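Local coordinates for protein GH127 beta-L-arabinofuranoside (Geobacillus stearothermophilus, PDB 4QK0) that probably hydrolyses beta-L-arabinofuranosides, removing L-arabinofuranose units as a glycoside hydrolase of family 127, at residues 370-384 against 400-414. Residues are numbered along the deposited sequence; the frame is centred on the assembly and turned at random.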
ATOM      1  N   SER A 370     -13.740  -4.339  18.214  1.00 23.32           N
ATOM      2  CA  SER A 370     -13.891  -4.453  16.759  1.00 24.02           C
ATOM      3  C   SER A 370     -13.306  -5.746  16.245  1.00 23.32           C
ATOM      4  O   SER A 370     -13.716  -6.236  15.202  1.00 26.03           O
ATOM      5  CB  SER A 370     -13.216  -3.292  16.045  1.00 24.60           C
ATOM      6  OG  SER A 370     -11.806  -3.294  16.237  1.00 20.69           O
ATOM      7  N   GLY A 371     -12.385  -6.316  17.011  1.00 20.38           N
ATOM      8  CA  GLY A 371     -11.753  -7.565  16.706  1.00 19.10           C
ATOM      9  C   GLY A 371     -12.588  -8.850  16.788  1.00 19.39           C
ATOM     10  O   GLY A 371     -12.075  -9.940  16.515  1.00 18.94           O
HETATM   11  N   MSE A 372     -13.840  -8.730  17.204  1.00 22.46           N
HETATM   12  CA  MSE A 372     -14.711  -9.882  17.275  1.00 25.28           C
HETATM   13  C   MSE A 372     -16.069  -9.546  16.746  1.00 21.95           C
HETATM   14  O   MSE A 372     -16.523  -8.407  16.805  1.00 19.39           O
HETATM   15  CB  MSE A 372     -14.818 -10.528  18.687  1.00 26.82           C
HETATM   16  CG  MSE A 372     -15.377  -9.575  19.748  1.00 34.74           C
HETATM   17 SE   MSE A 372     -15.827 -10.528  21.450  1.00 46.17          SE
HETATM   18  CE  MSE A 372     -14.877 -12.202  21.122  1.00 30.20           C
ATOM     19  N   ASP A 373     -16.717 -10.589  16.215  1.00 23.49           N
ATOM     20  CA  ASP A 373     -18.155 -10.535  15.899  1.00 27.00           C
ATOM     21  C   ASP A 373     -18.894 -10.414  17.213  1.00 25.56           C
ATOM     22  O   ASP A 373     -18.407 -10.907  18.268  1.00 23.10           O
ATOM     23  CB  ASP A 373     -18.652 -11.852  15.197  1.00 31.81           C
ATOM     24  CG  ASP A 373     -18.413 -11.891  13.651  1.00 34.78           C
ATOM     25  OD1 ASP A 373     -18.057 -10.873  12.992  1.00 28.99           O
ATOM     26  OD2 ASP A 373     -18.637 -13.001  13.071  1.00 44.58           O
ATOM     27  N   LEU A 374     -20.081  -9.845  17.142  1.00 25.51           N
ATOM     28  CA  LEU A 374     -20.845  -9.585  18.326  1.00 29.17           C
ATOM     29  C   LEU A 374     -21.102 -10.861  19.134  1.00 31.51           C
ATOM     30  O   LEU A 374     -21.189 -10.776  20.341  1.00 31.11           O
ATOM     31  CB  LEU A 374     -22.137  -8.919  17.977  1.00 28.85           C
ATOM     32  CG  LEU A 374     -21.987  -7.502  17.433  1.00 31.79           C
ATOM     33  CD1 LEU A 374     -23.285  -7.097  16.762  1.00 30.13           C
ATOM     34  CD2 LEU A 374     -21.616  -6.487  18.533  1.00 28.20           C
ATOM     35  N   ASP A 375     -21.210 -12.019  18.464  1.00 30.69           N
ATOM     36  CA  ASP A 375     -21.480 -13.323  19.125  1.00 31.69           C
ATOM     37  C   ASP A 375     -20.229 -14.093  19.472  1.00 30.48           C
ATOM     38  O   ASP A 375     -20.298 -15.266  19.872  1.00 32.99           O
ATOM     39  CB  ASP A 375     -22.441 -14.220  18.267  1.00 32.91           C
ATOM     40  CG  ASP A 375     -21.833 -14.663  16.921  1.00 38.26           C
ATOM     41  OD1 ASP A 375     -20.624 -14.467  16.665  1.00 38.33           O
ATOM     42  OD2 ASP A 375     -22.581 -15.226  16.080  1.00 46.13           O
ATOM     43  N   GLY A 376     -19.070 -13.480  19.242  1.00 28.98           N
ATOM     44  CA  GLY A 376     -17.817 -14.089  19.606  1.00 27.19           C
ATOM     45  C   GLY A 376     -17.329 -15.284  18.819  1.00 29.94           C
ATOM     46  O   GLY A 376     -16.342 -15.938  19.219  1.00 27.51           O
ATOM     47  N   LYS A 377     -17.934 -15.578  17.668  1.00 29.70           N
ATOM     48  CA  LYS A 377     -17.522 -16.772  16.929  1.00 32.50           C
ATOM     49  C   LYS A 377     -16.400 -16.574  15.943  1.00 31.69           C
ATOM     50  O   LYS A 377     -15.727 -17.543  15.603  1.00 31.21           O
ATOM     51  CB  LYS A 377     -18.718 -17.375  16.185  1.00 40.76           C
ATOM     52  CG  LYS A 377     -19.659 -18.088  17.101  1.00 43.36           C
ATOM     53  CD  LYS A 377     -20.909 -18.506  16.376  1.00 54.74           C
ATOM     54  CE  LYS A 377     -21.818 -19.195  17.380  1.00 62.16           C
ATOM     55  NZ  LYS A 377     -23.208 -19.296  16.867  1.00 66.20           N
ATOM     56  N   LYS A 378     -16.234 -15.336  15.461  1.00 28.26           N
ATOM     57  CA  LYS A 378     -15.191 -15.004  14.530  1.00 29.48           C
ATOM     58  C   LYS A 378     -14.447 -13.717  14.924  1.00 26.03           C
ATOM     59  O   LYS A 378     -14.989 -12.867  15.633  1.00 25.11           O
ATOM     60  CB  LYS A 378     -15.787 -14.889  13.121  1.00 33.96           C
ATOM     61  CG  LYS A 378     -16.433 -16.208  12.715  1.00 38.36           C
ATOM     62  CD  LYS A 378     -16.695 -16.376  11.236  1.00 42.29           C
ATOM     63  CE  LYS A 378     -18.020 -15.739  10.846  1.00 52.17           C
ATOM     64  NZ  LYS A 378     -18.593 -16.451   9.671  1.00 55.26           N
ATOM     65  N   PHE A 379     -13.226 -13.588  14.402  1.00 27.72           N
ATOM     66  CA  PHE A 379     -12.298 -12.539  14.782  1.00 27.75           C
ATOM     67  C   PHE A 379     -11.573 -11.894  13.599  1.00 30.48           C
ATOM     68  O   PHE A 379     -11.414 -12.502  12.527  1.00 24.81           O
ATOM     69  CB  PHE A 379     -11.272 -13.106  15.729  1.00 31.76           C
ATOM     70  CG  PHE A 379     -11.867 -13.778  16.925  1.00 37.08           C
ATOM     71  CD1 PHE A 379     -12.244 -15.153  16.869  1.00 42.79           C
ATOM     72  CD2 PHE A 379     -12.133 -13.078  18.078  1.00 37.86           C
ATOM     73  CE1 PHE A 379     -12.822 -15.797  17.967  1.00 40.46           C
ATOM     74  CE2 PHE A 379     -12.686 -13.742  19.184  1.00 41.36           C
ATOM     75  CZ  PHE A 379     -13.019 -15.086  19.128  1.00 36.90           C
ATOM     76  N   PHE A 380     -11.148 -10.645  13.825  1.00 27.82           N
ATOM     77  CA  PHE A 380     -10.154  -9.988  13.009  1.00 26.07           C
ATOM     78  C   PHE A 380      -8.800  -9.987  13.720  1.00 26.84           C
ATOM     79  O   PHE A 380      -8.703  -9.798  14.946  1.00 28.38           O
ATOM     80  CB  PHE A 380     -10.507  -8.514  12.806  1.00 25.45           C
ATOM     81  CG  PHE A 380     -11.482  -8.232  11.740  1.00 23.17           C
ATOM     82  CD1 PHE A 380     -11.447  -8.892  10.552  1.00 24.25           C
ATOM     83  CD2 PHE A 380     -12.449  -7.307  11.949  1.00 25.92           C
ATOM     84  CE1 PHE A 380     -12.397  -8.616   9.587  1.00 25.12           C
ATOM     85  CE2 PHE A 380     -13.398  -7.010  10.986  1.00 29.07           C
ATOM     86  CZ  PHE A 380     -13.363  -7.666   9.792  1.00 24.72           C
ATOM     87  N   TYR A 381      -7.751 -10.178  12.936  1.00 28.00           N
ATOM     88  CA  TYR A 381      -6.398  -9.906  13.362  1.00 28.86           C
ATOM     89  C   TYR A 381      -6.166  -8.405  13.115  1.00 27.67           C
ATOM     90  O   TYR A 381      -5.823  -7.679  14.010  1.00 27.14           O
ATOM     91  CB  TYR A 381      -5.478 -10.807  12.582  1.00 35.09           C
ATOM     92  CG  TYR A 381      -4.152 -11.089  13.220  1.00 43.69           C
ATOM     93  CD1 TYR A 381      -3.091 -10.226  13.015  1.00 50.01           C
ATOM     94  CD2 TYR A 381      -3.938 -12.237  13.973  1.00 52.06           C
ATOM     95  CE1 TYR A 381      -1.844 -10.453  13.568  1.00 57.96           C
ATOM     96  CE2 TYR A 381      -2.681 -12.488  14.520  1.00 61.62           C
ATOM     97  CZ  TYR A 381      -1.634 -11.577  14.322  1.00 64.60           C
ATOM     98  OH  TYR A 381      -0.358 -11.738  14.841  1.00 67.49           O
ATOM     99  N   VAL A 382      -6.516  -7.939  11.924  1.00 25.81           N
ATOM    100  CA  VAL A 382      -6.311  -6.564  11.451  1.00 23.95           C
ATOM    101  C   VAL A 382      -7.574  -5.776  11.491  1.00 22.62           C
ATOM    102  O   VAL A 382      -8.625  -6.288  11.114  1.00 21.94           O
ATOM    103  CB  VAL A 382      -5.840  -6.640   9.993  1.00 24.54           C
ATOM    104  CG1 VAL A 382      -5.999  -5.345   9.270  1.00 22.62           C
ATOM    105  CG2 VAL A 382      -4.417  -7.166   9.953  1.00 22.41           C
ATOM    106  N   ASN A 383      -7.505  -4.528  11.966  1.00 20.48           N
ATOM    107  CA  ASN A 383      -8.693  -3.712  12.114  1.00 21.64           C
ATOM    108  C   ASN A 383      -8.619  -2.447  11.263  1.00 24.62           C
ATOM    109  O   ASN A 383      -8.183  -1.376  11.735  1.00 25.58           O
ATOM    110  CB  ASN A 383      -8.938  -3.287  13.553  1.00 22.57           C
ATOM    111  CG  ASN A 383      -9.186  -4.463  14.437  1.00 22.65           C
ATOM    112  OD1 ASN A 383      -8.235  -5.065  14.920  1.00 24.00           O
ATOM    113  ND2 ASN A 383     -10.442  -4.876  14.549  1.00 19.92           N
ATOM    114  N   PRO A 384      -9.104  -2.529  10.032  1.00 23.69           N
ATOM    115  CA  PRO A 384      -8.925  -1.420   9.105  1.00 23.62           C
ATOM    116  C   PRO A 384      -9.918  -0.328   9.387  1.00 23.24           C
ATOM    117  O   PRO A 384     -10.909  -0.553  10.057  1.00 24.28           O
ATOM    118  CB  PRO A 384      -9.184  -2.080   7.764  1.00 26.05           C
ATOM    119  CG  PRO A 384     -10.210  -3.119   8.080  1.00 26.11           C
ATOM    120  CD  PRO A 384      -9.837  -3.650   9.427  1.00 25.73           C
ATOM    121  N   VAL A 400      -5.558  -7.257   4.957  1.00 23.94           N
ATOM    122  CA  VAL A 400      -6.882  -6.809   5.352  1.00 24.75           C
ATOM    123  C   VAL A 400      -7.937  -7.853   4.934  1.00 29.47           C
ATOM    124  O   VAL A 400      -8.193  -8.044   3.730  1.00 29.91           O
ATOM    125  CB  VAL A 400      -7.216  -5.469   4.720  1.00 25.02           C
ATOM    126  CG1 VAL A 400      -8.634  -5.066   5.082  1.00 26.38           C
ATOM    127  CG2 VAL A 400      -6.242  -4.398   5.192  1.00 27.12           C
ATOM    128  N   LYS A 401      -8.543  -8.532   5.908  1.00 29.09           N
ATOM    129  CA  LYS A 401      -9.632  -9.474   5.619  1.00 30.10           C
ATOM    130  C   LYS A 401     -10.938  -8.744   5.695  1.00 27.83           C
ATOM    131  O   LYS A 401     -11.189  -8.029   6.631  1.00 29.69           O
ATOM    132  CB  LYS A 401      -9.667 -10.625   6.601  1.00 30.33           C
ATOM    133  CG  LYS A 401      -8.415 -11.422   6.675  1.00 32.51           C
ATOM    134  CD  LYS A 401      -8.102 -12.059   5.357  1.00 40.48           C
ATOM    135  CE  LYS A 401      -6.692 -12.606   5.358  1.00 49.05           C
ATOM    136  NZ  LYS A 401      -6.565 -13.528   4.193  1.00 57.45           N
ATOM    137  N   PRO A 402     -11.767  -8.893   4.669  1.00 31.97           N
ATOM    138  CA  PRO A 402     -13.024  -8.145   4.645  1.00 32.47           C
ATOM    139  C   PRO A 402     -14.109  -8.709   5.537  1.00 28.84           C
ATOM    140  O   PRO A 402     -15.089  -8.039   5.789  1.00 28.49           O
ATOM    141  CB  PRO A 402     -13.461  -8.215   3.162  1.00 31.75           C
ATOM    142  CG  PRO A 402     -12.781  -9.415   2.624  1.00 31.11           C
ATOM    143  CD  PRO A 402     -11.472  -9.542   3.363  1.00 33.42           C
ATOM    144  N   VAL A 403     -13.955  -9.949   5.987  1.00 27.01           N
ATOM    145  CA  VAL A 403     -14.828 -10.492   7.005  1.00 26.28           C
ATOM    146  C   VAL A 403     -14.040 -11.216   8.085  1.00 26.55           C
ATOM    147  O   VAL A 403     -12.887 -11.609   7.862  1.00 22.36           O
ATOM    148  CB  VAL A 403     -15.859 -11.488   6.401  1.00 30.74           C
ATOM    149  CG1 VAL A 403     -16.693 -10.754   5.380  1.00 35.37           C
ATOM    150  CG2 VAL A 403     -15.198 -12.730   5.787  1.00 29.19           C
ATOM    151  N   ARG A 404     -14.659 -11.382   9.255  1.00 25.97           N
ATOM    152  CA  ARG A 404     -13.977 -11.979  10.381  1.00 27.97           C
ATOM    153  C   ARG A 404     -13.934 -13.466  10.143  1.00 31.33           C
ATOM    154  O   ARG A 404     -14.682 -13.961   9.332  1.00 31.31           O
ATOM    155  CB  ARG A 404     -14.697 -11.624  11.698  1.00 27.63           C
ATOM    156  CG  ARG A 404     -14.720 -10.122  12.051  1.00 24.01           C
ATOM    157  CD  ARG A 404     -15.097  -9.860  13.527  1.00 23.89           C
ATOM    158  NE  ARG A 404     -15.150  -8.435  13.826  1.00 21.13           N
ATOM    159  CZ  ARG A 404     -16.169  -7.657  13.552  1.00 22.00           C
ATOM    160  NH1 ARG A 404     -17.259  -8.145  13.006  1.00 23.40           N
ATOM    161  NH2 ARG A 404     -16.077  -6.356  13.741  1.00 22.87           N
ATOM    162  N   GLN A 405     -13.041 -14.166  10.814  1.00 31.71           N
ATOM    163  CA  GLN A 405     -12.922 -15.589  10.614  1.00 37.16           C
ATOM    164  C   GLN A 405     -12.392 -16.269  11.872  1.00 42.93           C
ATOM    165  O   GLN A 405     -12.134 -15.612  12.894  1.00 42.45           O
ATOM    166  CB  GLN A 405     -11.959 -15.844   9.464  1.00 40.58           C
ATOM    167  CG  GLN A 405     -10.601 -15.221   9.675  1.00 40.65           C
ATOM    168  CD  GLN A 405      -9.659 -15.354   8.476  1.00 43.14           C
ATOM    169  OE1 GLN A 405      -9.945 -14.883   7.362  1.00 39.83           O
ATOM    170  NE2 GLN A 405      -8.496 -15.955   8.718  1.00 48.27           N
ATOM    171  N   LYS A 406     -12.222 -17.583  11.827  1.00 45.89           N
ATOM    172  CA  LYS A 406     -11.359 -18.244  12.827  1.00 51.84           C
ATOM    173  C   LYS A 406      -9.900 -18.260  12.376  1.00 58.11           C
ATOM    174  O   LYS A 406      -9.591 -18.221  11.168  1.00 56.14           O
ATOM    175  CB  LYS A 406     -11.828 -19.646  13.139  1.00 55.49           C
ATOM    176  CG  LYS A 406     -13.093 -19.646  13.956  1.00 57.23           C
ATOM    177  CD  LYS A 406     -14.341 -19.625  13.076  1.00 62.78           C
ATOM    178  CE  LYS A 406     -15.051 -20.992  13.094  1.00 65.90           C
ATOM    179  NZ  LYS A 406     -16.010 -21.235  11.976  1.00 65.22           N
ATOM    180  N   TRP A 407      -9.008 -18.311  13.365  1.00 63.14           N
ATOM    181  CA  TRP A 407      -7.550 -18.306  13.143  1.00 64.40           C
ATOM    182  C   TRP A 407      -6.885 -19.527  13.784  1.00 74.35           C
ATOM    183  O   TRP A 407      -7.479 -20.239  14.624  1.00 80.11           O
ATOM    184  CB  TRP A 407      -6.924 -17.011  13.684  1.00 63.05           C
ATOM    185  CG  TRP A 407      -7.533 -15.784  13.063  1.00 61.12           C
ATOM    186  CD1 TRP A 407      -8.690 -15.159  13.438  1.00 57.31           C
ATOM    187  CD2 TRP A 407      -7.046 -15.076  11.920  1.00 58.07           C
ATOM    188  NE1 TRP A 407      -8.952 -14.100  12.599  1.00 52.87           N
ATOM    189  CE2 TRP A 407      -7.961 -14.020  11.661  1.00 55.86           C
ATOM    190  CE3 TRP A 407      -5.919 -15.221  11.093  1.00 60.21           C
ATOM    191  CZ2 TRP A 407      -7.785 -13.105  10.613  1.00 55.01           C
ATOM    192  CZ3 TRP A 407      -5.737 -14.312  10.040  1.00 60.50           C
ATOM    193  CH2 TRP A 407      -6.673 -13.264   9.813  1.00 58.75           C
ATOM    194  N   PHE A 408      -5.644 -19.746  13.366  1.00 82.10           N
ATOM    195  CA  PHE A 408      -4.871 -20.939  13.706  1.00 87.84           C
ATOM    196  C   PHE A 408      -3.408 -20.537  13.594  1.00 83.82           C
ATOM    197  O   PHE A 408      -3.027 -19.779  12.699  1.00 78.23           O
ATOM    198  CB  PHE A 408      -5.180 -22.154  12.798  1.00 91.91           C
ATOM    199  CG  PHE A 408      -6.596 -22.186  12.267  1.00101.58           C
ATOM    200  CD1 PHE A 408      -7.632 -22.773  13.022  1.00 95.86           C
ATOM    201  CD2 PHE A 408      -6.906 -21.640  11.016  1.00 98.51           C
ATOM    202  CE1 PHE A 408      -8.939 -22.809  12.540  1.00 95.72           C
ATOM    203  CE2 PHE A 408      -8.214 -21.678  10.537  1.00101.31           C
ATOM    204  CZ  PHE A 408      -9.230 -22.260  11.293  1.00 99.31           C
ATOM    205  N   SER A 409      -2.596 -21.025  14.521  1.00 97.32           N
ATOM    206  CA  SER A 409      -1.145 -20.785  14.509  1.00109.07           C
ATOM    207  C   SER A 409      -0.817 -19.499  15.288  1.00110.04           C
ATOM    208  O   SER A 409      -0.212 -19.551  16.373  1.00106.87           O
ATOM    209  CB  SER A 409      -0.592 -20.744  13.070  1.00107.73           C
ATOM    210  OG  SER A 409       0.671 -21.364  13.009  1.00110.80           O
ATOM    211  N   CYS A 410      -1.227 -18.360  14.731  1.00103.15           N
ATOM    212  CA  CYS A 410      -1.328 -17.126  15.486  1.00 97.18           C
ATOM    213  C   CYS A 410      -2.826 -16.831  15.651  1.00 99.39           C
ATOM    214  O   CYS A 410      -3.397 -15.888  15.060  1.00 94.65           O
ATOM    215  CB  CYS A 410      -0.558 -15.985  14.824  1.00 95.04           C
ATOM    216  SG  CYS A 410       0.384 -15.041  16.056  1.00 89.50           S
ATOM    217  N   ALA A 411      -3.447 -17.702  16.451  1.00 95.72           N
ATOM    218  CA  ALA A 411      -4.809 -17.520  16.941  1.00 90.46           C
ATOM    219  C   ALA A 411      -4.730 -16.853  18.307  1.00 81.78           C
ATOM    220  O   ALA A 411      -5.087 -17.443  19.321  1.00 81.12           O
ATOM    221  CB  ALA A 411      -5.542 -18.857  17.033  1.00 88.19           C
ATOM    222  N   CYS A 412      -4.257 -15.613  18.309  1.00 80.11           N
ATOM    223  CA  CYS A 412      -4.153 -14.816  19.518  1.00 82.93           C
ATOM    224  C   CYS A 412      -5.345 -13.867  19.663  1.00 72.40           C
ATOM    225  O   CYS A 412      -5.789 -13.590  20.766  1.00 76.66           O
ATOM    226  CB  CYS A 412      -2.835 -14.032  19.527  1.00 93.12           C
ATOM    227  SG  CYS A 412      -2.596 -12.920  18.120  1.00 96.02           S
ATOM    228  N   CYS A 413      -5.872 -13.374  18.556  1.00 70.81           N
ATOM    229  CA  CYS A 413      -7.034 -12.504  18.613  1.00 75.86           C
ATOM    230  C   CYS A 413      -8.044 -12.998  19.670  1.00 87.10           C
ATOM    231  O   CYS A 413      -8.520 -12.190  20.472  1.00 82.50           O
ATOM    232  CB  CYS A 413      -7.690 -12.419  17.247  1.00 76.89           C
ATOM    233  SG  CYS A 413      -6.660 -13.160  15.965  1.00100.48           S
ATOM    234  N   PRO A 414      -8.359 -14.329  19.689  1.00 91.77           N
ATOM    235  CA  PRO A 414      -9.349 -14.836  20.666  1.00 90.36           C
ATOM    236  C   PRO A 414      -8.918 -14.919  22.168  1.00 92.13           C
ATOM    237  O   PRO A 414      -9.503 -14.198  22.977  1.00 62.97           O
ATOM    238  CB  PRO A 414      -9.759 -16.212  20.097  1.00 89.21           C
ATOM    239  CG  PRO A 414      -9.143 -16.317  18.746  1.00 88.59           C
ATOM    240  CD  PRO A 414      -7.967 -15.391  18.738  1.00 91.19           C
TER
HETATM  241  O   HOH W   1     -17.627 -10.869  10.199  1.00 24.62           O
HETATM  242  O   HOH W   2      -9.061  -7.673   8.740  1.00 21.70           O
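Arg404 reaches into the loop 370-384 and grips the carbonyl of Ser370 side-on, NE and NH2 both donating to O, the NH2 bond being 2.8 Å. Its NH1 makes a salt bridge to Asp373 OD1 at 2.8 Å, on the anti lone pair, with the carboxylate turned 79° from the guanidinium; a water bridges the same Asp373 OD1 to Arg404 N. One face of that guanidinium meets the Met372 backbone, the other Phe380 CE2. With CG anti to the carbonyl carbon (chi1 -63°), Arg404 CG lies over the middle of the Phe380 ring, 3.4 Å from its centroid in a CH-pi contact, and the extended chain beyond carries the guanidinium on to Ser370 and Asp373. Cut back to an alanine here, the side chain would be likely to leave the Asp373 carboxylate without its positive mate, Ser370 O without these two donors, and one face of Phe380 bare.

Beside this, Phe379 and Gln405 form a single antiparallel bridge, a hydrogen-bonded pair joining two loops of the GH127 catalytic domain. Phe379 O takes Gln405 N from one side of its carbonyl plane and Trp407 NE1, 2.9 Å away, from the other. Tyr381 CB sits over the six-membered ring of Trp407, and Pro414 CB lies over the Phe379 ring, 3.8 Å from its centroid.

Further out, Trp633 adds a backbone acceptor for Arg404 NH2 and a cation-pi contact, while Asn635 and Arg25 hold the backbone of Leu374, next to Asp373.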